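Side-chain contacts in bumblebee peptidoglycan recognition protein SA (Bombus, PDB 5XZ4), which probably binds bacterial peptidoglycan as an innate immune sensor, preferring the Dap-type over the Lys-type polymer: residues I11-S14 against E15-D18; E43-T46 against R47-I51; Q53-N56 against I57-Y60. All coordinates share one frame; numbering follows the deposited sequence.

Interaction 1 of 3, residues I11-S14 against E15-D18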
ATOM      1  N   ILE A  11       8.383   2.239  -8.979  1.00 11.43           N
ATOM      2  CA  ILE A  11       8.929   1.033  -9.595  1.00 11.62           C
ATOM      3  C   ILE A  11       7.742   0.232 -10.126  1.00 10.55           C
ATOM      4  O   ILE A  11       6.934  -0.314  -9.339  1.00 11.83           O
ATOM      5  CB  ILE A  11       9.779   0.225  -8.599  1.00 12.09           C
ATOM      6  CG1 ILE A  11      10.957   1.094  -8.124  1.00 14.04           C
ATOM      7  CG2 ILE A  11      10.244  -1.077  -9.236  1.00 12.32           C
ATOM      8  CD1 ILE A  11      11.776   0.547  -6.981  1.00 13.81           C
ATOM      9  N   GLY A  12       7.613   0.184 -11.449  1.00 10.79           N
ATOM     10  CA  GLY A  12       6.505  -0.463 -12.118  1.00 11.22           C
ATOM     11  C   GLY A  12       6.451  -1.943 -11.795  1.00 10.56           C
ATOM     12  O   GLY A  12       7.497  -2.562 -11.525  1.00 10.34           O
ATOM     13  N   ARG A  13       5.260  -2.518 -11.871  1.00  9.59           N
ATOM     14  CA  ARG A  13       5.076  -3.955 -11.542  1.00  9.69           C
ATOM     15  C   ARG A  13       6.048  -4.872 -12.315  1.00 10.13           C
ATOM     16  O   ARG A  13       6.677  -5.786 -11.717  1.00  9.56           O
ATOM     17  CB  ARG A  13       3.634  -4.366 -11.758  1.00  9.66           C
ATOM     18  CG  ARG A  13       3.281  -5.747 -11.208  1.00  8.39           C
ATOM     19  CD  ARG A  13       1.826  -6.118 -11.539  1.00  9.15           C
ATOM     20  NE  ARG A  13       1.498  -7.468 -11.035  1.00  9.40           N
ATOM     21  CZ  ARG A  13       1.908  -8.606 -11.605  1.00  9.00           C
ATOM     22  NH1 ARG A  13       1.595  -9.769 -11.033  1.00  9.84           N
ATOM     23  NH2 ARG A  13       2.608  -8.566 -12.739  1.00  9.83           N
ATOM     24  N   SER A  14       6.231  -4.626 -13.609  1.00 10.41           N
ATOM     25  CA  SER A  14       7.081  -5.497 -14.447  1.00 11.88           C
ATOM     26  C   SER A  14       8.571  -5.334 -14.119  1.00 11.21           C
ATOM     27  O   SER A  14       9.404  -6.122 -14.568  1.00 12.39           O
ATOM     28  CB  SER A  14       6.819  -5.251 -15.930  1.00 15.03           C
ATOM     29  OG  SER A  14       7.218  -3.937 -16.314  1.00 20.95           O
ATOM     30  N   GLU A  15       8.916  -4.318 -13.339  1.00 10.79           N
ATOM     31  CA  GLU A  15      10.297  -4.129 -12.919  1.00 11.06           C
ATOM     32  C   GLU A  15      10.680  -5.023 -11.738  1.00 10.87           C
ATOM     33  O   GLU A  15      11.873  -5.205 -11.456  1.00 11.54           O
ATOM     34  CB  GLU A  15      10.569  -2.666 -12.562  1.00 12.23           C
ATOM     35  CG  GLU A  15      10.197  -1.632 -13.634  1.00 15.07           C
ATOM     36  CD  GLU A  15      10.624  -0.223 -13.263  1.00 18.33           C
ATOM     37  OE1 GLU A  15       9.772   0.693 -13.322  1.00 19.85           O
ATOM     38  OE2 GLU A  15      11.804  -0.028 -12.912  1.00 20.59           O
ATOM     39  N   TRP A  16       9.681  -5.568 -11.026  1.00  9.37           N
ATOM     40  CA  TRP A  16       9.965  -6.462  -9.893  1.00  8.87           C
ATOM     41  C   TRP A  16       9.468  -7.899 -10.025  1.00  8.51           C
ATOM     42  O   TRP A  16       9.855  -8.732  -9.215  1.00  8.65           O
ATOM     43  CB  TRP A  16       9.563  -5.836  -8.528  1.00  8.84           C
ATOM     44  CG  TRP A  16       8.104  -5.501  -8.356  1.00  8.17           C
ATOM     45  CD1 TRP A  16       7.518  -4.253  -8.494  1.00  8.21           C
ATOM     46  CD2 TRP A  16       7.052  -6.395  -7.959  1.00  8.04           C
ATOM     47  NE1 TRP A  16       6.178  -4.333  -8.206  1.00  8.44           N
ATOM     48  CE2 TRP A  16       5.853  -5.630  -7.886  1.00  7.93           C
ATOM     49  CE3 TRP A  16       6.993  -7.775  -7.641  1.00  8.45           C
ATOM     50  CZ2 TRP A  16       4.615  -6.197  -7.545  1.00  8.67           C
ATOM     51  CZ3 TRP A  16       5.755  -8.344  -7.280  1.00  8.75           C
ATOM     52  CH2 TRP A  16       4.571  -7.550  -7.254  1.00  8.48           C
ATOM     53  N   THR A  17       8.642  -8.178 -11.027  1.00  7.84           N
ATOM     54  CA  THR A  17       8.170  -9.553 -11.296  1.00  8.13           C
ATOM     55  C   THR A  17       8.017  -9.823 -12.775  1.00  9.13           C
ATOM     56  O   THR A  17       7.713  -8.899 -13.567  1.00  9.71           O
ATOM     57  CB  THR A  17       6.852  -9.897 -10.545  1.00  8.14           C
ATOM     58  OG1 THR A  17       6.510 -11.271 -10.750  1.00  8.68           O
ATOM     59  CG2 THR A  17       5.684  -9.060 -11.043  1.00  8.99           C
ATOM     60  N   ASP A  18       8.220 -11.088 -13.142  1.00  9.28           N
ATOM     61  CA  ASP A  18       7.936 -11.590 -14.489  1.00  9.47           C
ATOM     62  C   ASP A  18       6.610 -12.321 -14.636  1.00  9.45           C
ATOM     63  O   ASP A  18       6.281 -12.777 -15.736  1.00 10.87           O
ATOM     64  CB  ASP A  18       9.084 -12.485 -14.991  1.00 10.53           C
ATOM     65  CG  ASP A  18      10.386 -11.715 -15.130  1.00 11.56           C
ATOM     66  OD1 ASP A  18      10.421 -10.455 -15.106  1.00 13.17           O
ATOM     67  OD2 ASP A  18      11.438 -12.363 -15.214  1.00 11.63           O
TER
HETATM   68  O   HOH W   1       9.243  -8.244 -16.316  1.00 15.91           O

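Interaction 2 of 3, residues E43-T46 against R47-I51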
ATOM      1  N   GLU A  43      11.443  -6.559   7.215  1.00 11.53           N
ATOM      2  CA  GLU A  43      11.819  -5.326   6.500  1.00 11.28           C
ATOM      3  C   GLU A  43      12.858  -5.579   5.390  1.00 13.03           C
ATOM      4  O   GLU A  43      13.526  -6.630   5.354  1.00 14.55           O
ATOM      5  CB  GLU A  43      12.340  -4.287   7.498  1.00 11.98           C
ATOM      6  CG  GLU A  43      11.261  -3.847   8.485  1.00 14.09           C
ATOM      7  CD  GLU A  43      11.738  -2.814   9.476  1.00 16.23           C
ATOM      8  OE1 GLU A  43      11.554  -3.024  10.686  1.00 19.57           O
ATOM      9  OE2 GLU A  43      12.299  -1.776   9.038  1.00 18.84           O
ATOM     10  N   CYS A  44      12.977  -4.633   4.471  1.00 12.57           N
ATOM     11  CA  CYS A  44      13.949  -4.706   3.383  1.00 12.90           C
ATOM     12  C   CYS A  44      14.631  -3.351   3.277  1.00 13.54           C
ATOM     13  O   CYS A  44      13.986  -2.325   3.498  1.00 13.79           O
ATOM     14  CB  CYS A  44      13.241  -5.084   2.070  1.00 12.85           C
ATOM     15  SG  CYS A  44      11.942  -3.927   1.481  1.00 14.38           S
ATOM     16  N   ASN A  45      15.921  -3.328   2.941  1.00 14.46           N
ATOM     17  CA  ASN A  45      16.706  -2.078   3.031  1.00 15.41           C
ATOM     18  C   ASN A  45      17.449  -1.666   1.755  1.00 15.81           C
ATOM     19  O   ASN A  45      18.140  -0.646   1.740  1.00 18.62           O
ATOM     20  CB  ASN A  45      17.613  -2.120   4.270  1.00 19.64           C
ATOM     21  CG  ASN A  45      16.812  -2.006   5.565  1.00 22.15           C
ATOM     22  OD1 ASN A  45      16.367  -0.920   5.935  1.00 28.11           O
ATOM     23  ND2 ASN A  45      16.603  -3.133   6.242  1.00 27.13           N
ATOM     24  N   THR A  46      17.303  -2.450   0.688  1.00 14.56           N
ATOM     25  CA  THR A  46      17.934  -2.145  -0.612  1.00 14.72           C
ATOM     26  C   THR A  46      16.913  -2.504  -1.691  1.00 13.26           C
ATOM     27  O   THR A  46      16.000  -3.311  -1.464  1.00 13.54           O
ATOM     28  CB  THR A  46      19.223  -2.970  -0.894  1.00 15.66           C
ATOM     29  OG1 THR A  46      18.866  -4.352  -1.024  1.00 16.01           O
ATOM     30  CG2 THR A  46      20.286  -2.789   0.202  1.00 18.62           C
ATOM     31  N   ARG A  47      17.129  -1.989  -2.890  1.00 14.31           N
ATOM     32  CA  ARG A  47      16.251  -2.270  -3.998  1.00 13.96           C
ATOM     33  C   ARG A  47      16.180  -3.784  -4.289  1.00 13.38           C
ATOM     34  O   ARG A  47      15.097  -4.331  -4.463  1.00 12.77           O
ATOM     35  CB  ARG A  47      16.708  -1.468  -5.207  1.00 17.45           C
ATOM     36  CG  ARG A  47      15.726  -1.424  -6.338  1.00 18.52           C
ATOM     37  CD  ARG A  47      16.160  -0.311  -7.282  1.00 21.94           C
ATOM     38  NE  ARG A  47      15.393  -0.420  -8.498  1.00 22.00           N
ATOM     39  CZ  ARG A  47      14.630   0.534  -9.005  1.00 18.64           C
ATOM     40  NH1 ARG A  47      14.511   1.731  -8.410  1.00 21.81           N
ATOM     41  NH2 ARG A  47      13.971   0.266 -10.109  1.00 19.98           N
ATOM     42  N   SER A  48      17.321  -4.463  -4.306  1.00 14.06           N
ATOM     43  CA  SER A  48      17.314  -5.910  -4.522  1.00 14.02           C
ATOM     44  C   SER A  48      16.493  -6.684  -3.455  1.00 13.20           C
ATOM     45  O   SER A  48      15.702  -7.581  -3.790  1.00 13.36           O
ATOM     46  CB  SER A  48      18.747  -6.424  -4.632  1.00 16.40           C
ATOM     47  OG  SER A  48      18.721  -7.771  -5.022  1.00 22.11           O
ATOM     48  N   GLU A  49      16.636  -6.288  -2.191  1.00 12.90           N
ATOM     49  CA  GLU A  49      15.896  -6.914  -1.087  1.00 12.63           C
ATOM     50  C   GLU A  49      14.392  -6.644  -1.213  1.00 12.27           C
ATOM     51  O   GLU A  49      13.567  -7.530  -0.966  1.00 11.28           O
ATOM     52  CB  GLU A  49      16.369  -6.375   0.256  1.00 16.54           C
ATOM     53  CG  GLU A  49      17.013  -7.377   1.193  1.00 25.22           C
ATOM     54  CD  GLU A  49      17.841  -6.664   2.251  1.00 28.32           C
ATOM     55  OE1 GLU A  49      17.259  -5.886   3.018  1.00 24.92           O
ATOM     56  OE2 GLU A  49      19.075  -6.875   2.315  1.00 31.34           O
ATOM     57  N   CYS A  50      14.029  -5.399  -1.527  1.00 10.87           N
ATOM     58  CA  CYS A  50      12.613  -5.046  -1.610  1.00 10.51           C
ATOM     59  C   CYS A  50      11.929  -5.671  -2.822  1.00  8.92           C
ATOM     60  O   CYS A  50      10.779  -6.120  -2.726  1.00  8.78           O
ATOM     61  CB  CYS A  50      12.478  -3.543  -1.590  1.00 11.22           C
ATOM     62  SG  CYS A  50      12.958  -2.784  -0.001  1.00 12.38           S
ATOM     63  N   ILE A  51      12.652  -5.791  -3.942  1.00  9.19           N
ATOM     64  CA  ILE A  51      12.140  -6.526  -5.093  1.00  8.92           C
ATOM     65  C   ILE A  51      11.811  -7.970  -4.684  1.00  9.73           C
ATOM     66  O   ILE A  51      10.758  -8.492  -5.044  1.00  9.75           O
ATOM     67  CB  ILE A  51      13.149  -6.495  -6.296  1.00  9.29           C
ATOM     68  CG1 ILE A  51      13.144  -5.083  -6.928  1.00 10.54           C
ATOM     69  CG2 ILE A  51      12.864  -7.615  -7.321  1.00  9.16           C
ATOM     70  CD1 ILE A  51      14.262  -4.846  -7.934  1.00 12.47           C
TER
HETATM   71  O   HOH W   2      17.448  -5.697   5.676  1.00 31.10           O

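Interaction 3 of 3, residues Q53-N56 against I57-Y60. With TRS (2-amino-2-hydroxymethyl-propane-1,3-diol), chain E.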
ATOM      1  N   GLN A  53      11.124  -9.148  -1.698  1.00  9.87           N
ATOM      2  CA  GLN A  53       9.944  -9.202  -0.841  1.00  9.99           C
ATOM      3  C   GLN A  53       8.664  -9.067  -1.634  1.00  8.76           C
ATOM      4  O   GLN A  53       7.702  -9.798  -1.397  1.00  9.28           O
ATOM      5  CB  GLN A  53       9.981  -8.151   0.271  1.00 12.08           C
ATOM      6  CG  GLN A  53      10.760  -8.529   1.505  1.00 14.44           C
ATOM      7  CD  GLN A  53      10.061  -9.604   2.335  1.00 17.09           C
ATOM      8  OE1 GLN A  53       8.967 -10.076   2.011  1.00 22.67           O
ATOM      9  NE2 GLN A  53      10.670  -9.952   3.413  1.00 17.31           N
ATOM     10  N   ALA A  54       8.623  -8.084  -2.548  1.00  8.07           N
ATOM     11  CA  ALA A  54       7.438  -7.888  -3.388  1.00  7.65           C
ATOM     12  C   ALA A  54       7.073  -9.149  -4.178  1.00  8.08           C
ATOM     13  O   ALA A  54       5.936  -9.599  -4.175  1.00  7.57           O
ATOM     14  CB  ALA A  54       7.666  -6.691  -4.311  1.00  7.83           C
ATOM     15  N   GLU A  55       8.092  -9.742  -4.804  1.00  8.33           N
ATOM     16  CA  GLU A  55       7.892 -10.966  -5.586  1.00  8.28           C
ATOM     17  C   GLU A  55       7.352 -12.131  -4.715  1.00  8.10           C
ATOM     18  O   GLU A  55       6.461 -12.858  -5.157  1.00  8.77           O
ATOM     19  CB  GLU A  55       9.212 -11.347  -6.300  1.00  8.80           C
ATOM     20  CG  GLU A  55       9.325 -12.794  -6.817  1.00  9.45           C
ATOM     21  CD  GLU A  55       8.238 -13.236  -7.790  1.00 11.76           C
ATOM     22  OE1 GLU A  55       7.600 -12.367  -8.451  1.00 11.44           O
ATOM     23  OE2 GLU A  55       8.012 -14.491  -7.873  1.00 13.23           O
ATOM     24  N   ASN A  56       7.894 -12.290  -3.510  1.00  8.04           N
ATOM     25  CA  ASN A  56       7.406 -13.352  -2.625  1.00  8.05           C
ATOM     26  C   ASN A  56       6.024 -13.141  -2.003  1.00  7.82           C
ATOM     27  O   ASN A  56       5.277 -14.111  -1.843  1.00  8.66           O
ATOM     28  CB  ASN A  56       8.488 -13.700  -1.646  1.00  9.32           C
ATOM     29  CG  ASN A  56       9.547 -14.573  -2.315  1.00 10.28           C
ATOM     30  OD1 ASN A  56       9.371 -15.793  -2.418  1.00 12.48           O
ATOM     31  ND2 ASN A  56      10.546 -13.936  -2.921  1.00 10.95           N
ATOM     32  N   ILE A  57       5.646 -11.881  -1.766  1.00  7.57           N
ATOM     33  CA  ILE A  57       4.265 -11.617  -1.368  1.00  7.09           C
ATOM     34  C   ILE A  57       3.312 -11.903  -2.540  1.00  6.46           C
ATOM     35  O   ILE A  57       2.277 -12.570  -2.362  1.00  7.53           O
ATOM     36  CB  ILE A  57       4.101 -10.162  -0.873  1.00  6.81           C
ATOM     37  CG1 ILE A  57       4.965  -9.935   0.379  1.00  7.33           C
ATOM     38  CG2 ILE A  57       2.626  -9.882  -0.572  1.00  7.21           C
ATOM     39  CD1 ILE A  57       5.214  -8.470   0.745  1.00  8.20           C
ATOM     40  N   ARG A  58       3.689 -11.430  -3.744  1.00  6.04           N
ATOM     41  CA  ARG A  58       2.901 -11.734  -4.939  1.00  6.15           C
ATOM     42  C   ARG A  58       2.720 -13.264  -5.125  1.00  6.64           C
ATOM     43  O   ARG A  58       1.617 -13.755  -5.391  1.00  6.85           O
ATOM     44  CB  ARG A  58       3.554 -11.150  -6.211  1.00  6.45           C
ATOM     45  CG  ARG A  58       2.766 -11.409  -7.486  1.00  6.17           C
ATOM     46  CD  ARG A  58       3.685 -11.641  -8.680  1.00  6.69           C
ATOM     47  NE  ARG A  58       4.632 -12.759  -8.509  1.00  7.09           N
ATOM     48  CZ  ARG A  58       4.316 -14.053  -8.575  1.00  7.17           C
ATOM     49  NH1 ARG A  58       5.301 -14.963  -8.424  1.00  7.86           N
ATOM     50  NH2 ARG A  58       3.070 -14.464  -8.813  1.00  8.02           N
ATOM     51  N   SER A  59       3.832 -14.008  -5.028  1.00  6.69           N
ATOM     52  CA  SER A  59       3.799 -15.463  -5.204  1.00  7.31           C
ATOM     53  C   SER A  59       2.799 -16.088  -4.199  1.00  7.00           C
ATOM     54  O   SER A  59       1.980 -16.939  -4.585  1.00  7.56           O
ATOM     55  CB  SER A  59       5.205 -15.992  -4.975  1.00  8.17           C
ATOM     56  OG  SER A  59       5.238 -17.413  -5.117  1.00  8.92           O
ATOM     57  N   TYR A  60       2.872 -15.672  -2.935  1.00  7.14           N
ATOM     58  CA  TYR A  60       1.978 -16.217  -1.910  1.00  7.33           C
ATOM     59  C   TYR A  60       0.497 -15.857  -2.188  1.00  7.23           C
ATOM     60  O   TYR A  60      -0.397 -16.704  -2.147  1.00  7.78           O
ATOM     61  CB  TYR A  60       2.467 -15.775  -0.529  1.00  8.04           C
ATOM     62  CG  TYR A  60       1.654 -16.381   0.601  1.00  7.93           C
ATOM     63  CD1 TYR A  60       1.770 -17.749   0.946  1.00  8.35           C
ATOM     64  CD2 TYR A  60       0.754 -15.579   1.323  1.00  8.24           C
ATOM     65  CE1 TYR A  60       0.983 -18.283   1.961  1.00  8.72           C
ATOM     66  CE2 TYR A  60      -0.005 -16.125   2.354  1.00  8.86           C
ATOM     67  CZ  TYR A  60       0.112 -17.467   2.673  1.00  8.67           C
ATOM     68  OH  TYR A  60      -0.654 -18.012   3.684  1.00 10.42           O
TER
HETATM   69  C   TRS E 203       8.722 -18.459  -4.828  1.00 10.48           C
HETATM   70  C1  TRS E 203       8.361 -19.929  -5.113  1.00 12.23           C
HETATM   71  C2  TRS E 203      10.160 -18.356  -4.335  1.00 11.93           C
HETATM   72  C3  TRS E 203       8.561 -17.609  -6.112  1.00 11.16           C
HETATM   73  N   TRS E 203       7.841 -17.920  -3.751  1.00 10.99           N
HETATM   74  O1  TRS E 203       6.955 -20.072  -5.298  1.00 12.37           O
HETATM   75  O2  TRS E 203      10.393 -19.063  -3.104  1.00 12.92           O
HETATM   76  O3  TRS E 203       8.820 -16.212  -5.809  1.00 12.27           O

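Interaction 1 of 3, residues I11-S14 against E15-D18
Trp16 turns its indole back under the turn that carries it, so that Arg13 O lies over one ring face, 3.7 Å from Trp16 CG and displaced toward the rim. A first torsion of 61°, which wedges CG between the backbone N and the carbonyl carbon, folds the ring beneath the preceding residues. The same carbonyl oxygen is gripped by two amides: Trp16 N, approaching from above the carbonyl plane, and Thr17 N, nearly in line with the C=O bond at 3.2 Å from Arg13 O. Arg13 is extended as far as NE, its CG 3.9 Å from Trp16 CZ2, and its guanidinium plane makes 48° with the indole. Thr17 CG2 fills the angle between these groups, sitting over one guanidinium face 3.5 Å from Arg13 NH2. At the other end, Glu15 runs back, extended beyond CG, toward the start of the turn. Its CG is anti to the carbonyl carbon (chi1 -53°), and this brings Glu15 OE1 to 2.9 Å from Gly12 N, which meets the carboxylate from above its plane, while Glu15 N returns a bond to Gly12 O. Ile11 CG2 packs against Glu15 CB at 3.7 Å, the two side chains crossing at about a right angle. Water 1 bridges Ser14 O and Asp18 OD1 on the exposed side. An alanine in place of Trp16 would probably open a gap beneath the Arg13 carbonyl and leave Glu84 O without its indole donor. The short helix 13-16 rests on helix 47-64, where Trp16 meets Ala54 and Thr17 OG1 bonds to Glu55; Arg13 forms a salt bridge with Asp69, and Ile11 pairs through its backbone with Val82 and Glu84 of strand 82-84.

Interaction 2 of 3, residues E43-T46 against R47-I51
Cys44 and Cys50 are joined by a disulfide, SG to SG 2.1 Å, that ties the loop to the first turn of the helix it leads into. The two sulfurs are presented differently: Cys44 SG lies between its backbone N and carbonyl carbon, whereas Cys50 SG is anti to its carbonyl carbon, and the bridge between them has a torsion of 99°, close to the relaxed right angle. This is the tight, buried part of the contact, with Cys44 CB also 3.7 Å from Cys50 N. That amide is occupied by Thr46 O, 2.9 Å from Cys50 N and almost in line with the carbonyl, in the first i to i+4 bond of the helix.

Thr46 is the N-cap. With chi1 at 66° its hydroxyl swings over the helix start, and OG1 accepts from Glu49 N at 3.2 Å; it also touches Glu49 CB, the two side chains meeting at a slant. Glu49 in turn reaches back beyond the cap: its OE1 accepts a hydrogen bond from Asn45 N at 2.9 Å, the donor standing 37° out of the carboxylate plane. The Glu49 carboxylate thus takes the amide one residue before the N-cap, while the Thr46 N-H is buried and finds no acceptor in the model.

Towards solvent the packing is looser. Water 2 spans Asn45 ND2 and Glu49 OE1, donating to the carboxylate at 2.7 Å from OE1, and Asn45 CB comes only within 4.0 Å of the same oxygen. The contact closes the loop between strand 31-38 and helix 47-64; Cys44 packs on Ile108, just past strand 102-107, while Arg47, Cys50 and Ile51 lean on Tyr83 of strand 82-84.

Interaction 3 of 3, residues Q53-N56 against I57-Y60
Glu55 and Arg58 run alongside each other on one flank of the helix, their ends on the same side, and meet in a side-on salt bridge. Arg58 offers NE and NH1 along one edge of its guanidinium: NE reaches Glu55 OE1 at 3.0 Å and NH1 reaches Glu55 OE2 at 2.8 Å, both oxygens close to the guanidinium plane. The match is not flat, because the carboxylate is turned 33° against the guanidinium; OE2 is met on its syn side, OE1 from above the carboxylate plane. Glu55 gets there by a bend at chi2 (57°) after a CG anti to the backbone N, and Arg58 by bends at chi2 and chi3 that fold its chain back toward the glutamate. Two nitrogens on two oxygens fix the rotation of both groups.

A Tris molecule, probably from the crystallisation liquor, occupies the outer side. Its O3 donates to Glu55 OE2, giving that oxygen a second donor, and its amine is shared between Asn56 OD1, at 2.9 Å, and Ser59 OG, at 3.0 Å from the Tris N. Ile57 turns elsewhere, laying CG1 3.3 Å from Gln53 O.

Beneath these side chains runs the regular i to i+4 bonding of an alpha-helix, from Ile57 N to Gln53 O through Tyr60 N to Asn56 O. Glu55 and Arg58 form a classic i, i+3 intrahelical ion pair, set within helix 47-64 of the amidase-like peptidoglycan recognition domain.

In the fold
Interactions 2 and 3 share helix 47-64, the first at its N-terminal end and the second along its middle, while interaction 1 is a separate short turn laid against the same helix. All three are partly buried. Interaction 2 has a covalent bridge at its buried heart and a capped, hydrated rim; interaction 3 depends on an ion pair, with a solvent-side Tris site; interaction 1 relies on an indole tucked under its own backbone. Interactions 1 and 3 meet most closely, through Thr17 and Glu55 and through Trp16 packing on Ala54. The link from 1 to 2 is looser, with Glu15 and Arg47 a long, weak ion pair.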